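T cell receptor mu chain (PDB 7L15) pairs with a gamma chain to form the marsupial gamma mu T cell receptor and probably takes part in antigen recognition at the T cell surface. Local coordinates at residues G29-K35 with F89-L95. Sequence-based numbering, arbitrary orientation.
Sequences GKTLSLK and FLQIEDL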
loop_
_atom_site.group_PDB
_atom_site.type_symbol
_atom_site.label_atom_id
_atom_site.label_comp_id
_atom_site.label_asym_id
_atom_site.label_seq_id
_atom_site.Cartn_x
_atom_site.Cartn_y
_atom_site.Cartn_z
ATOM N N GLY A 29 0.156 5.789 19.757
ATOM C CA GLY A 29 -0.431 6.459 20.900
ATOM C C GLY A 29 -0.227 7.957 20.925
ATOM O O GLY A 29 -0.975 8.663 21.618
ATOM N N LYS A 30 0.748 8.470 20.183
ATOM C CA LYS A 30 0.975 9.907 20.198
ATOM C C LYS A 30 -0.033 10.627 19.305
ATOM O O LYS A 30 -0.805 10.022 18.556
ATOM C CB LYS A 30 2.398 10.242 19.750
ATOM C CG LYS A 30 3.490 9.774 20.713
ATOM C CD LYS A 30 3.608 10.681 21.907
ATOM C CE LYS A 30 4.991 10.581 22.527
ATOM N NZ LYS A 30 4.870 10.446 23.997
ATOM N N THR A 31 -0.013 11.947 19.388
ATOM C CA THR A 31 -0.899 12.784 18.603
ATOM C C THR A 31 -0.141 13.340 17.406
ATOM O O THR A 31 0.970 13.857 17.548
ATOM C CB THR A 31 -1.471 13.907 19.462
ATOM O OG1 THR A 31 -2.357 13.336 20.436
ATOM C CG2 THR A 31 -2.240 14.930 18.594
ATOM N N LEU A 32 -0.736 13.213 16.230
ATOM C CA LEU A 32 -0.190 13.813 15.026
ATOM C C LEU A 32 -0.698 15.248 14.913
ATOM O O LEU A 32 -1.898 15.490 15.037
ATOM C CB LEU A 32 -0.603 12.995 13.806
ATOM C CG LEU A 32 -0.071 13.482 12.460
ATOM C CD1 LEU A 32 1.449 13.400 12.463
ATOM C CD2 LEU A 32 -0.665 12.658 11.339
ATOM N N SER A 33 0.211 16.196 14.679
ATOM C CA SER A 33 -0.156 17.586 14.410
ATOM C C SER A 33 0.531 18.049 13.133
ATOM O O SER A 33 1.751 18.206 13.114
ATOM C CB SER A 33 0.239 18.499 15.571
ATOM O OG SER A 33 -0.060 17.895 16.811
ATOM N N LEU A 34 -0.239 18.301 12.075
ATOM C CA LEU A 34 0.332 18.773 10.825
ATOM C C LEU A 34 -0.140 20.189 10.538
ATOM O O LEU A 34 -1.221 20.605 10.965
ATOM C CB LEU A 34 -0.038 17.859 9.649
ATOM C CG LEU A 34 0.367 16.385 9.802
ATOM C CD1 LEU A 34 0.138 15.584 8.525
ATOM C CD2 LEU A 34 1.817 16.271 10.225
ATOM N N LYS A 35 0.680 20.924 9.799
ATOM C CA LYS A 35 0.335 22.266 9.363
ATOM C C LYS A 35 0.377 22.307 7.841
ATOM O O LYS A 35 1.232 21.673 7.219
ATOM C CB LYS A 35 1.291 23.316 9.965
ATOM C CG LYS A 35 1.088 24.710 9.392
ATOM C CD LYS A 35 1.785 25.791 10.211
ATOM C CE LYS A 35 3.281 25.576 10.256
ATOM N NZ LYS A 35 3.995 26.859 10.456
ATOM N N PHE A 89 -4.689 23.182 9.956
ATOM C CA PHE A 89 -3.994 22.179 10.746
ATOM C C PHE A 89 -4.763 20.871 10.744
ATOM O O PHE A 89 -5.972 20.838 10.502
ATOM C CB PHE A 89 -3.786 22.652 12.172
ATOM C CG PHE A 89 -3.140 23.990 12.251
ATOM C CD1 PHE A 89 -3.909 25.151 12.177
ATOM C CD2 PHE A 89 -1.759 24.101 12.361
ATOM C CE1 PHE A 89 -3.314 26.396 12.225
ATOM C CE2 PHE A 89 -1.151 25.348 12.405
ATOM C CZ PHE A 89 -1.929 26.498 12.343
ATOM N N LEU A 90 -4.028 19.793 10.982
ATOM C CA LEU A 90 -4.595 18.469 11.150
ATOM C C LEU A 90 -4.184 17.943 12.514
ATOM O O LEU A 90 -3.040 18.126 12.944
ATOM C CB LEU A 90 -4.123 17.524 10.046
ATOM C CG LEU A 90 -4.415 16.035 10.218
ATOM C CD1 LEU A 90 -5.877 15.785 10.035
ATOM C CD2 LEU A 90 -3.629 15.192 9.213
ATOM N N GLN A 91 -5.111 17.304 13.205
ATOM C CA GLN A 91 -4.760 16.636 14.446
ATOM C C GLN A 91 -5.349 15.241 14.453
ATOM O O GLN A 91 -6.545 15.070 14.216
ATOM C CB GLN A 91 -5.242 17.404 15.669
ATOM C CG GLN A 91 -5.041 16.583 16.921
ATOM C CD GLN A 91 -5.461 17.300 18.186
ATOM O OE1 GLN A 91 -4.703 18.110 18.733
ATOM N NE2 GLN A 91 -6.671 16.996 18.669
ATOM N N ILE A 92 -4.501 14.244 14.705
ATOM C CA ILE A 92 -4.935 12.865 14.804
ATOM C C ILE A 92 -4.384 12.320 16.105
ATOM O O ILE A 92 -3.164 12.143 16.254
ATOM C CB ILE A 92 -4.490 12.007 13.617
ATOM C CG1 ILE A 92 -5.087 12.552 12.326
ATOM C CG2 ILE A 92 -4.984 10.581 13.793
ATOM C CD1 ILE A 92 -4.831 11.658 11.115
ATOM N N GLU A 93 -5.271 12.075 17.051
ATOM C CA GLU A 93 -4.876 11.505 18.321
ATOM C C GLU A 93 -4.768 10.006 18.189
ATOM O O GLU A 93 -5.366 9.397 17.296
ATOM C CB GLU A 93 -5.887 11.852 19.403
ATOM C CG GLU A 93 -6.124 13.325 19.505
ATOM C CD GLU A 93 -6.579 13.725 20.877
ATOM O OE1 GLU A 93 -7.698 14.255 20.980
ATOM O OE2 GLU A 93 -5.820 13.496 21.850
ATOM N N ASP A 94 -3.989 9.416 19.101
ATOM C CA ASP A 94 -3.911 7.967 19.272
ATOM C C ASP A 94 -3.438 7.272 17.995
ATOM O O ASP A 94 -4.062 6.326 17.508
ATOM C CB ASP A 94 -5.249 7.390 19.753
ATOM C CG ASP A 94 -5.097 5.987 20.329
ATOM O OD1 ASP A 94 -3.943 5.585 20.568
ATOM O OD2 ASP A 94 -6.109 5.284 20.539
ATOM N N LEU A 95 -2.309 7.747 17.460
ATOM C CA LEU A 95 -1.763 7.182 16.233
ATOM C C LEU A 95 -1.503 5.688 16.380
ATOM O O LEU A 95 -1.060 5.211 17.430
ATOM C CB LEU A 95 -0.452 7.874 15.861
ATOM C CG LEU A 95 -0.472 9.300 15.320
ATOM C CD1 LEU A 95 0.966 9.801 15.203
ATOM C CD2 LEU A 95 -1.163 9.313 13.973
HETATM O O HOH W 1 -2.792 11.073 21.300
HETATM O O HOH W 2 -2.739 19.196 17.417
#
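Phe89 and Lys35 lie alongside each other, pointing the same way: the aliphatic run of the lysine passes obliquely by one side of the ring, Lys35 CD coming within 3.7 Å of Phe89 CE2. Phe89 carries CG beside its backbone N (chi1 -52°), which swings the ring toward 29-35, while a bend at chi3 leads the lysine's amino end away. Ser80 and Glu82 of the adjoining strand also touch the ring. The other flat group on this face is the Gln91 amide; the chain leading to it crosses Thr31, whose CG2 meets Gln91 CG at 3.7 Å. A water links Ser33 OG with Gln91 OE1, donating to the amide oxygen over 2.6 Å.

The reverse face is apolar. Leu34 CD1 sits 3.8 Å from Leu90 CD2, and Leu32 CB packs 3.7 Å from Leu95 CD2; Tyr103 covers Leu32, Leu34, Leu90 and Ile92 from the opposing sheet, and Trp50 adds to Leu34 and Leu90.

Between the faces, Leu32 with Ile92 and Leu34 with Leu90 form the antiparallel hydrogen-bonded pairs, joining B and E strands of the V-type immunoglobulin sandwich. Beyond the strands two more backbone bonds hold the loop ends together, both through Leu95: Leu95 N reaches Lys30 O at 2.9 Å, nearly straight at 173°, and Leu95 O accepts from Gly29 N at 2.7 Å. A second water joins Gly29 O, Thr31 OG1 and Asp94 N. Backbone bonds thus set the strand register and tie the adjoining loops at Leu95; one water bridges side chains on the Ser33-Gln91 face, another links the loop ends, and leucine and isoleucine side chains face the sandwich interior.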